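Local atomic coordinates of Cas13d (uncultured Ruminococcus sp, PDB entry 6IV9), a protein that probably uses a bound CRISPR RNA to guide the cleavage of target RNA and cuts its own guide precursors, both through two HEPN domains. Residues Lys69-Ser74 / Ser538-Glu543; Tyr92-Leu97 / Ile105-Val110; Asn111-Thr116 / Pro134-Gly139. The protein carries 2 engineered substitutions. One frame throughout, in Å; residues are numbered along the deposited sequence.

Contact 1 (Lys69-Ser74 / Ser538-Glu543); sequences KMYITS and SAVDVE
Tyr71 and Val540 mark the closest backbone approach, yet their CA atoms stay 7.7 Å apart, a gap filled by the Tyr71 ring, with no hydrogen bond across it between strand 69-74 and loop 538-543. The phenol ring starts from a CB already directed at the loop, and a first torsion that sets CG anti to the carbonyl carbon (chi1 -56°) turns it so that one of its faces meets Val540. There the CG2 methyl, the branch that does the touching, sits 3.8 Å from the ring centroid and only 10° off the normal, which qualifies as a CH-pi contact. Ala539 adds its carbonyl: its O lies 3.5 Å from Tyr71 CE2, approaching the ring obliquely, in a van der Waals contact. The interface thus rests on one ring, the Val540 methyl and the Ala539 carbonyl; Tyr71 and Val540 are buried. Within the sheet, the backbone of Tyr71 is hydrogen-bonded to that of Leu64 in strand 60-65, and its side chain also touches Glu86 of strand 81-88. Val540 leans on Ile534, near the end of helix 511-535. The contact joins the N-terminal antiparallel sheet to the loop between helices 511-535 and 556-570, some 460 residues later.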
loop_
_atom_site.group_PDB
_atom_site.type_symbol
_atom_site.label_atom_id
_atom_site.label_comp_id
_atom_site.label_asym_id
_atom_site.label_seq_id
_atom_site.Cartn_x
_atom_site.Cartn_y
_atom_site.Cartn_z
ATOM N N LYS A 69 -34.697 14.898 8.506
ATOM C CA LYS A 69 -34.660 14.832 7.031
ATOM C C LYS A 69 -33.687 13.782 6.515
ATOM O O LYS A 69 -32.859 13.341 7.272
ATOM C CB LYS A 69 -34.092 16.143 6.511
ATOM C CG LYS A 69 -34.838 17.388 6.932
ATOM C CD LYS A 69 -36.269 17.352 6.536
ATOM C CE LYS A 69 -36.987 18.637 6.874
ATOM N NZ LYS A 69 -38.376 18.639 6.363
ATOM N N MET A 70 -33.855 13.415 5.251
ATOM C CA MET A 70 -32.935 12.518 4.519
ATOM C C MET A 70 -32.501 13.289 3.284
ATOM O O MET A 70 -33.318 14.026 2.746
ATOM C CB MET A 70 -33.604 11.226 4.051
ATOM C CG MET A 70 -33.897 10.267 5.143
ATOM S SD MET A 70 -34.542 8.737 4.513
ATOM C CE MET A 70 -36.167 9.220 3.954
ATOM N N TYR A 71 -31.241 13.157 2.910
ATOM C CA TYR A 71 -30.729 13.809 1.692
ATOM C C TYR A 71 -30.221 12.700 0.786
ATOM O O TYR A 71 -29.362 11.971 1.201
ATOM C CB TYR A 71 -29.643 14.824 2.034
ATOM C CG TYR A 71 -30.108 15.855 3.020
ATOM C CD1 TYR A 71 -30.015 15.634 4.375
ATOM C CD2 TYR A 71 -30.683 17.026 2.588
ATOM C CE1 TYR A 71 -30.459 16.570 5.282
ATOM C CE2 TYR A 71 -31.137 17.975 3.480
ATOM C CZ TYR A 71 -31.028 17.742 4.831
ATOM O OH TYR A 71 -31.481 18.674 5.706
ATOM N N ILE A 72 -30.750 12.647 -0.417
ATOM C CA ILE A 72 -30.385 11.614 -1.411
ATOM C C ILE A 72 -29.395 12.222 -2.397
ATOM O O ILE A 72 -29.669 13.273 -2.920
ATOM C CB ILE A 72 -31.662 11.130 -2.108
ATOM C CG1 ILE A 72 -32.603 10.481 -1.095
ATOM C CG2 ILE A 72 -31.334 10.217 -3.263
ATOM C CD1 ILE A 72 -33.806 9.842 -1.688
ATOM N N THR A 73 -28.275 11.551 -2.620
ATOM C CA THR A 73 -27.285 12.067 -3.580
ATOM C C THR A 73 -27.099 11.054 -4.707
ATOM O O THR A 73 -27.381 9.896 -4.519
ATOM C CB THR A 73 -25.925 12.352 -2.935
ATOM O OG1 THR A 73 -25.355 11.116 -2.529
ATOM C CG2 THR A 73 -25.986 13.318 -1.776
ATOM N N SER A 74 -26.670 11.545 -5.851
ATOM C CA SER A 74 -26.373 10.700 -7.026
ATOM C C SER A 74 -24.902 10.884 -7.387
ATOM O O SER A 74 -24.258 11.758 -6.858
ATOM C CB SER A 74 -27.279 10.974 -8.192
ATOM O OG SER A 74 -27.015 12.226 -8.769
ATOM N N SER A 538 -26.052 24.500 1.292
ATOM C CA SER A 538 -27.220 25.297 1.742
ATOM C C SER A 538 -28.321 24.349 2.187
ATOM O O SER A 538 -28.969 24.626 3.160
ATOM C CB SER A 538 -27.754 26.139 0.631
ATOM O OG SER A 538 -26.713 26.788 -0.042
ATOM N N ALA A 539 -28.528 23.283 1.427
ATOM C CA ALA A 539 -29.595 22.312 1.728
ATOM C C ALA A 539 -29.357 21.578 3.045
ATOM O O ALA A 539 -30.308 21.401 3.781
ATOM C CB ALA A 539 -29.719 21.358 0.581
ATOM N N VAL A 540 -28.132 21.136 3.309
ATOM C CA VAL A 540 -27.896 20.377 4.567
ATOM C C VAL A 540 -27.567 21.340 5.701
ATOM O O VAL A 540 -28.197 21.244 6.728
ATOM C CB VAL A 540 -26.789 19.330 4.372
ATOM C CG1 VAL A 540 -26.521 18.571 5.647
ATOM C CG2 VAL A 540 -27.158 18.374 3.265
ATOM N N ASP A 541 -26.546 22.161 5.504
ATOM C CA ASP A 541 -26.203 23.248 6.451
ATOM C C ASP A 541 -26.107 22.763 7.898
ATOM O O ASP A 541 -26.857 23.261 8.713
ATOM C CB ASP A 541 -27.207 24.388 6.325
ATOM C CG ASP A 541 -26.775 25.648 7.044
ATOM O OD1 ASP A 541 -25.585 25.958 7.012
ATOM O OD2 ASP A 541 -27.644 26.294 7.628
ATOM N N VAL A 542 -25.260 21.780 8.177
ATOM C CA VAL A 542 -25.080 21.334 9.586
ATOM C C VAL A 542 -23.692 21.789 10.029
ATOM O O VAL A 542 -22.834 21.903 9.187
ATOM C CB VAL A 542 -25.246 19.819 9.768
ATOM C CG1 VAL A 542 -26.656 19.367 9.463
ATOM C CG2 VAL A 542 -24.244 19.046 8.943
ATOM N N GLU A 543 -23.529 22.051 11.316
ATOM C CA GLU A 543 -22.232 22.498 11.868
ATOM C C GLU A 543 -21.215 21.374 11.701
ATOM O O GLU A 543 -21.568 20.246 11.946
ATOM C CB GLU A 543 -22.419 22.789 13.352
ATOM C CG GLU A 543 -21.204 23.364 14.039
ATOM C CD GLU A 543 -21.327 23.362 15.555
ATOM O OE1 GLU A 543 -22.473 23.501 16.057
ATOM O OE2 GLU A 543 -20.288 23.207 16.221
#

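Contact 2 (Tyr92-Leu97 / Ile105-Val110); sequences YNKTQL and IELGDV
Lys94 and Leu107 face each other across a β-arch: strands 94-96 and 105-110 follow one another through a short connection and run in opposite senses, but each belongs to a different antiparallel sheet, and they meet through side chains instead of backbone pairing. Apolar contact is made where the methylene CD of Lys94 rests against the CD2 methyl of Leu107 at 3.5 Å, the two side chains sliding past one another in opposite directions. At the other end of the arch, Tyr92 crosses Val110, with CD1 of the ring 4.1 Å from CG1 of the valine. Leu107 and Val110 both continue inward onto Val87 of strand 81-88, which places them between the two sheets, whereas Lys94 is exposed. Two carbons approach main-chain carbonyls at van der Waals distance: Tyr92 CB lies 3.5 Å from Val110 O, and Lys94 CE 3.4 Å from Gly108 O. The one hydrogen bond across the contact is made by the ammonium group. Lys94 CG stands between the backbone N and the carbonyl carbon (chi1 61°), and bends at the third and fourth torsions carry the chain's end over the backbone of strand 105-110. Lys94 NZ donates to Leu107 O at 3.2 Å, meeting the C=O at 124° from well above the carbonyl plane, 56° out of it, and therefore not on a lone pair.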
loop_
_atom_site.group_PDB
_atom_site.type_symbol
_atom_site.label_atom_id
_atom_site.label_comp_id
_atom_site.label_asym_id
_atom_site.label_seq_id
_atom_site.Cartn_x
_atom_site.Cartn_y
_atom_site.Cartn_z
ATOM N N TYR A 92 -42.934 12.455 4.672
ATOM C CA TYR A 92 -42.426 11.873 3.402
ATOM C C TYR A 92 -42.475 12.860 2.239
ATOM O O TYR A 92 -42.293 12.438 1.125
ATOM C CB TYR A 92 -43.073 10.527 3.099
ATOM C CG TYR A 92 -43.031 9.622 4.292
ATOM C CD1 TYR A 92 -41.825 9.167 4.786
ATOM C CD2 TYR A 92 -44.180 9.290 4.971
ATOM C CE1 TYR A 92 -41.768 8.375 5.914
ATOM C CE2 TYR A 92 -44.138 8.500 6.100
ATOM C CZ TYR A 92 -42.931 8.041 6.574
ATOM O OH TYR A 92 -42.901 7.259 7.679
ATOM N N ASN A 93 -42.663 14.137 2.527
ATOM C CA ASN A 93 -42.659 15.179 1.478
ATOM C C ASN A 93 -41.256 15.255 0.877
ATOM O O ASN A 93 -40.312 15.100 1.617
ATOM C CB ASN A 93 -43.051 16.538 2.050
ATOM C CG ASN A 93 -44.550 16.703 2.084
ATOM O OD1 ASN A 93 -45.267 15.752 1.813
ATOM N ND2 ASN A 93 -45.026 17.897 2.398
ATOM N N LYS A 94 -41.152 15.514 -0.417
ATOM C CA LYS A 94 -39.819 15.580 -1.041
ATOM C C LYS A 94 -39.636 16.907 -1.768
ATOM O O LYS A 94 -40.605 17.460 -2.241
ATOM C CB LYS A 94 -39.572 14.377 -1.948
ATOM C CG LYS A 94 -40.513 14.204 -3.125
ATOM C CD LYS A 94 -40.365 12.841 -3.760
ATOM C CE LYS A 94 -41.641 12.228 -4.295
ATOM N NZ LYS A 94 -41.686 12.262 -5.774
ATOM N N THR A 95 -38.406 17.393 -1.778
ATOM C CA THR A 95 -38.030 18.633 -2.469
ATOM C C THR A 95 -36.841 18.308 -3.360
ATOM O O THR A 95 -35.894 17.769 -2.845
ATOM C CB THR A 95 -37.622 19.698 -1.451
ATOM O OG1 THR A 95 -38.728 19.889 -0.580
ATOM C CG2 THR A 95 -37.208 21.003 -2.086
ATOM N N GLN A 96 -36.923 18.639 -4.640
ATOM C CA GLN A 96 -35.800 18.376 -5.555
ATOM C C GLN A 96 -34.776 19.495 -5.398
ATOM O O GLN A 96 -35.155 20.652 -5.491
ATOM C CB GLN A 96 -36.272 18.249 -6.996
ATOM C CG GLN A 96 -35.146 17.917 -7.952
ATOM C CD GLN A 96 -35.647 17.530 -9.317
ATOM O OE1 GLN A 96 -36.809 17.213 -9.503
ATOM N NE2 GLN A 96 -34.759 17.556 -10.283
ATOM N N LEU A 97 -33.534 19.121 -5.123
ATOM C CA LEU A 97 -32.425 20.085 -4.947
ATOM C C LEU A 97 -31.658 20.223 -6.261
ATOM O O LEU A 97 -31.081 21.269 -6.492
ATOM C CB LEU A 97 -31.506 19.560 -3.844
ATOM C CG LEU A 97 -32.177 19.252 -2.515
ATOM C CD1 LEU A 97 -31.208 18.630 -1.537
ATOM C CD2 LEU A 97 -32.777 20.500 -1.923
ATOM N N ILE A 105 -31.354 10.878 -11.160
ATOM C CA ILE A 105 -32.362 9.896 -10.709
ATOM C C ILE A 105 -33.689 10.601 -10.478
ATOM O O ILE A 105 -33.683 11.770 -10.168
ATOM C CB ILE A 105 -31.876 9.183 -9.446
ATOM C CG1 ILE A 105 -31.534 10.179 -8.343
ATOM C CG2 ILE A 105 -30.712 8.269 -9.767
ATOM C CD1 ILE A 105 -31.148 9.541 -7.048
ATOM N N GLU A 106 -34.771 9.851 -10.638
ATOM C CA GLU A 106 -36.145 10.355 -10.432
ATOM C C GLU A 106 -36.684 9.654 -9.193
ATOM O O GLU A 106 -36.635 8.452 -9.149
ATOM C CB GLU A 106 -36.996 10.034 -11.654
ATOM C CG GLU A 106 -38.455 10.347 -11.471
ATOM C CD GLU A 106 -39.046 11.235 -12.545
ATOM O OE1 GLU A 106 -38.621 11.128 -13.701
ATOM O OE2 GLU A 106 -39.939 12.023 -12.222
ATOM N N LEU A 107 -37.120 10.419 -8.208
ATOM C CA LEU A 107 -37.652 9.801 -6.986
ATOM C C LEU A 107 -39.127 9.478 -7.184
ATOM O O LEU A 107 -39.869 10.328 -7.625
ATOM C CB LEU A 107 -37.449 10.749 -5.808
ATOM C CG LEU A 107 -37.511 10.114 -4.425
ATOM C CD1 LEU A 107 -36.496 9.010 -4.299
ATOM C CD2 LEU A 107 -37.297 11.150 -3.340
ATOM N N GLY A 108 -39.496 8.258 -6.859
ATOM C CA GLY A 108 -40.891 7.828 -6.933
ATOM C C GLY A 108 -41.518 7.912 -5.560
ATOM O O GLY A 108 -41.299 8.889 -4.871
ATOM N N ASP A 109 -42.260 6.897 -5.177
ATOM C CA ASP A 109 -42.939 6.939 -3.868
ATOM C C ASP A 109 -41.939 6.750 -2.730
ATOM O O ASP A 109 -41.053 5.941 -2.865
ATOM C CB ASP A 109 -44.059 5.909 -3.827
ATOM C CG ASP A 109 -44.763 5.861 -2.497
ATOM O OD1 ASP A 109 -45.316 6.878 -2.099
ATOM O OD2 ASP A 109 -44.729 4.807 -1.880
ATOM N N VAL A 110 -42.103 7.527 -1.668
ATOM C CA VAL A 110 -41.288 7.381 -0.433
ATOM C C VAL A 110 -42.272 7.101 0.693
ATOM O O VAL A 110 -43.210 7.834 0.816
ATOM C CB VAL A 110 -40.462 8.637 -0.107
ATOM C CG1 VAL A 110 -39.795 8.519 1.246
ATOM C CG2 VAL A 110 -39.437 8.939 -1.171
#

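Contact 3 (Asn111-Thr116 / Pro134-Gly139); sequences NEVNIT and PTHRSG. With MG (magnesium ion), chain C; nucleotides of chain B.
His136 packs against Glu112 and Val113 in the turn of a β-hairpin, the one that links strands 105-110 and 114-119. Asn111 shapes that turn as an Asx motif: its OD1 accepts from both Val113 N and Asn114 N, the first in the plane of the side-chain carbonyl and the second 40° out of it. The tight part of the contact lies around the imidazole. The CG2 methyl of Val113 sits over one ring face, 4.0 Å from the centroid of His136 and offset toward the rim, a CH-pi contact. Glu112 O presses on His136 CB at 3.3 Å. A chi1 of 180° puts CG anti to the backbone N, and the His136 side chain runs alongside that of Val113, pointing the same way. Farther in, CD1 of Ile115 meets CD of Pro134 at 3.9 Å. The outer side is looser and hydrated. The Glu112 side chain crosses that of His136 at about a right angle, and its carboxylate is joined to ND1 through one water, while a second water donates to both Glu112 O and Thr135 OG1. Beyond the ring the loop holds the guide RNA backbone and a magnesium ion. Arg137 O binds the metal at 2.4 Å; four waters and Glu140 O complete six ligands, and one of those waters also accepts from Arg137 N. The Arg137 guanidinium folds back, NH1 donating to Pro134 O. Ser138 N reaches OP1 of G6 of chain B in an almost straight bond of 3.0 Å. With a methyl over one face and a water at ND1, His136 uses its other nitrogen for RNA: NE2 donates to OP1 of U7 of chain B at 2.8 Å, with an N-H...O angle of 161°.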
loop_
_atom_site.group_PDB
_atom_site.type_symbol
_atom_site.label_atom_id
_atom_site.label_comp_id
_atom_site.label_asym_id
_atom_site.label_seq_id
_atom_site.Cartn_x
_atom_site.Cartn_y
_atom_site.Cartn_z
ATOM N N ASN A 111 -42.031 6.058 1.464
ATOM C CA ASN A 111 -42.894 5.734 2.618
ATOM C C ASN A 111 -42.015 5.304 3.790
ATOM O O ASN A 111 -40.807 5.326 3.671
ATOM C CB ASN A 111 -44.012 4.754 2.285
ATOM C CG ASN A 111 -43.476 3.438 1.799
ATOM O OD1 ASN A 111 -42.768 2.766 2.512
ATOM N ND2 ASN A 111 -43.810 3.082 0.582
ATOM N N GLU A 112 -42.641 4.865 4.867
ATOM C CA GLU A 112 -41.903 4.511 6.092
ATOM C C GLU A 112 -40.900 3.393 5.816
ATOM O O GLU A 112 -39.859 3.402 6.425
ATOM C CB GLU A 112 -42.879 4.044 7.162
ATOM C CG GLU A 112 -42.179 3.466 8.363
ATOM C CD GLU A 112 -43.079 3.098 9.520
ATOM O OE1 GLU A 112 -44.243 2.774 9.266
ATOM O OE2 GLU A 112 -42.605 3.143 10.663
ATOM N N VAL A 113 -41.252 2.464 4.937
ATOM C CA VAL A 113 -40.413 1.257 4.708
ATOM C C VAL A 113 -39.559 1.340 3.450
ATOM O O VAL A 113 -38.432 0.903 3.508
ATOM C CB VAL A 113 -41.303 0.012 4.625
ATOM C CG1 VAL A 113 -40.482 -1.238 4.387
ATOM C CG2 VAL A 113 -42.178 -0.133 5.842
ATOM N N ASN A 114 -40.094 1.882 2.363
ATOM C CA ASN A 114 -39.346 1.813 1.089
ATOM C C ASN A 114 -39.228 3.146 0.379
ATOM O O ASN A 114 -40.029 4.024 0.615
ATOM C CB ASN A 114 -40.019 0.890 0.079
ATOM C CG ASN A 114 -40.094 -0.532 0.570
ATOM O OD1 ASN A 114 -41.159 -1.000 0.921
ATOM N ND2 ASN A 114 -38.968 -1.215 0.611
ATOM N N ILE A 115 -38.221 3.202 -0.477
ATOM C CA ILE A 115 -37.935 4.342 -1.373
ATOM C C ILE A 115 -37.880 3.759 -2.779
ATOM O O ILE A 115 -37.158 2.809 -2.975
ATOM C CB ILE A 115 -36.607 5.006 -0.998
ATOM C CG1 ILE A 115 -36.690 5.699 0.362
ATOM C CG2 ILE A 115 -36.168 5.949 -2.093
ATOM C CD1 ILE A 115 -35.358 6.079 0.920
ATOM N N THR A 116 -38.659 4.316 -3.690
ATOM C CA THR A 116 -38.642 3.816 -5.075
ATOM C C THR A 116 -38.046 4.907 -5.941
ATOM O O THR A 116 -38.334 6.039 -5.710
ATOM C CB THR A 116 -40.035 3.451 -5.583
ATOM O OG1 THR A 116 -40.550 2.441 -4.734
ATOM C CG2 THR A 116 -40.010 2.913 -6.988
ATOM N N PRO A 134 -33.734 4.069 5.029
ATOM C CA PRO A 134 -32.737 3.805 6.062
ATOM C C PRO A 134 -33.178 4.107 7.499
ATOM O O PRO A 134 -32.567 3.641 8.387
ATOM C CB PRO A 134 -31.517 4.632 5.666
ATOM C CG PRO A 134 -32.043 5.660 4.731
ATOM C CD PRO A 134 -33.311 5.101 4.129
ATOM N N THR A 135 -34.250 4.872 7.658
ATOM C CA THR A 135 -34.756 5.222 9.004
ATOM C C THR A 135 -35.625 4.092 9.570
ATOM O O THR A 135 -36.006 4.184 10.713
ATOM C CB THR A 135 -35.541 6.531 8.971
ATOM O OG1 THR A 135 -36.697 6.341 8.172
ATOM C CG2 THR A 135 -34.745 7.691 8.432
ATOM N N HIS A 136 -35.906 3.065 8.783
ATOM C CA HIS A 136 -36.799 1.970 9.232
ATOM C C HIS A 136 -35.991 0.794 9.775
ATOM O O HIS A 136 -35.465 0.023 8.987
ATOM C CB HIS A 136 -37.671 1.537 8.061
ATOM C CG HIS A 136 -38.611 0.437 8.391
ATOM N ND1 HIS A 136 -39.640 0.602 9.249
ATOM C CD2 HIS A 136 -38.686 -0.829 7.963
ATOM C CE1 HIS A 136 -40.298 -0.520 9.357
ATOM N NE2 HIS A 136 -39.740 -1.401 8.584
ATOM N N ARG A 137 -35.876 0.706 11.098
ATOM C CA ARG A 137 -35.146 -0.391 11.777
ATOM C C ARG A 137 -35.882 -0.784 13.062
ATOM O O ARG A 137 -36.137 0.080 13.870
ATOM C CB ARG A 137 -33.704 0.032 12.057
ATOM C CG ARG A 137 -32.967 0.546 10.836
ATOM C CD ARG A 137 -31.563 1.027 11.107
ATOM N NE ARG A 137 -31.438 1.827 12.296
ATOM C CZ ARG A 137 -31.770 3.097 12.396
ATOM N NH1 ARG A 137 -32.209 3.757 11.347
ATOM N NH2 ARG A 137 -31.623 3.720 13.543
ATOM N N SER A 138 -36.159 -2.064 13.236
ATOM C CA SER A 138 -36.905 -2.524 14.430
ATOM C C SER A 138 -36.042 -2.435 15.685
ATOM O O SER A 138 -34.856 -2.660 15.603
ATOM C CB SER A 138 -37.431 -3.901 14.244
ATOM O OG SER A 138 -36.383 -4.810 14.368
ATOM N N GLY A 139 -36.658 -2.077 16.800
ATOM C CA GLY A 139 -35.939 -2.003 18.074
ATOM C C GLY A 139 -35.012 -0.812 18.172
ATOM O O GLY A 139 -34.177 -0.825 19.047
HETATM MG MG MG C . -37.003 2.214 14.424
ATOM P P G B 6 -34.372 -4.718 10.334
ATOM O OP1 G B 6 -35.318 -4.114 11.265
ATOM O OP2 G B 6 -34.164 -6.131 10.344
ATOM O "O5'" G B 6 -34.807 -4.453 8.843
ATOM C "C5'" G B 6 -35.283 -3.175 8.405
ATOM C "C4'" G B 6 -35.709 -3.229 6.965
ATOM O "O4'" G B 6 -34.572 -3.596 6.129
ATOM C "C3'" G B 6 -36.770 -4.297 6.617
ATOM O "O3'" G B 6 -38.075 -3.806 6.855
ATOM C "C2'" G B 6 -36.546 -4.487 5.128
ATOM O "O2'" G B 6 -37.093 -3.412 4.371
ATOM C "C1'" G B 6 -35.018 -4.456 5.073
ATOM N N9 G B 6 -34.377 -5.755 5.243
ATOM C C8 G B 6 -33.833 -6.284 6.383
ATOM N N7 G B 6 -33.297 -7.455 6.195
ATOM C C5 G B 6 -33.514 -7.717 4.852
ATOM C C6 G B 6 -33.204 -8.858 4.082
ATOM O O6 G B 6 -32.578 -9.853 4.415
ATOM N N1 G B 6 -33.664 -8.732 2.778
ATOM C C2 G B 6 -34.415 -7.701 2.311
ATOM N N2 G B 6 -34.795 -7.781 1.032
ATOM N N3 G B 6 -34.693 -6.614 3.009
ATOM C C4 G B 6 -34.204 -6.689 4.261
ATOM P P U B 7 -39.224 -4.828 7.336
ATOM O OP1 U B 7 -40.383 -3.996 7.709
ATOM O OP2 U B 7 -38.667 -5.753 8.239
ATOM O "O5'" U B 7 -39.431 -5.763 6.094
ATOM C "C5'" U B 7 -39.987 -5.185 4.948
ATOM C "C4'" U B 7 -39.974 -6.164 3.816
ATOM O "O4'" U B 7 -38.617 -6.429 3.449
ATOM C "C3'" U B 7 -40.560 -7.541 4.057
ATOM O "O3'" U B 7 -41.966 -7.520 3.932
ATOM C "C2'" U B 7 -39.952 -8.298 2.896
ATOM O "O2'" U B 7 -40.496 -7.906 1.650
ATOM C "C1'" U B 7 -38.535 -7.746 2.939
ATOM N N1 U B 7 -37.677 -8.507 3.839
ATOM C C2 U B 7 -37.122 -9.636 3.314
ATOM O O2 U B 7 -37.353 -10.017 2.175
ATOM N N3 U B 7 -36.312 -10.322 4.168
ATOM C C4 U B 7 -35.989 -9.989 5.465
ATOM O O4 U B 7 -35.234 -10.719 6.099
ATOM C C5 U B 7 -36.650 -8.823 5.962
ATOM C C6 U B 7 -37.486 -8.162 5.161
HETATM O O HOH W 1 -39.116 4.914 8.558
HETATM O O HOH W 2 -39.819 3.348 10.623
HETATM O O HOH W 3 -35.171 3.347 13.287
HETATM O O HOH W 4 -38.242 1.998 12.492
HETATM O O HOH W 5 -38.126 4.336 14.873
HETATM O O HOH W 6 -38.370 1.119 16.116
#

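In the fold
Contact 1 is buried, contact 2 partly so, and contact 3 lies at the surface, and their chemistry follows that order: an aromatic-aliphatic contact with no hydrogen bond, then apolar packing with a single bond to a main-chain carbonyl, then a hydrated, metal- and RNA-binding loop. Contacts 1 and 2 work on the same four-stranded sheet from its two faces. Ile72, on the face turned away from loop 538-543, packs on Leu107 and Ile105, while Ala539 touches Leu97. Contacts 2 and 3 share the three-stranded sheet, where Gly108 and Asp109 probably hydrogen-bond with Thr116. Met70 closes the circuit, its SD lying against Pro134. Contacts 2 and 3 are both nested within the long chain span that contact 1 closes.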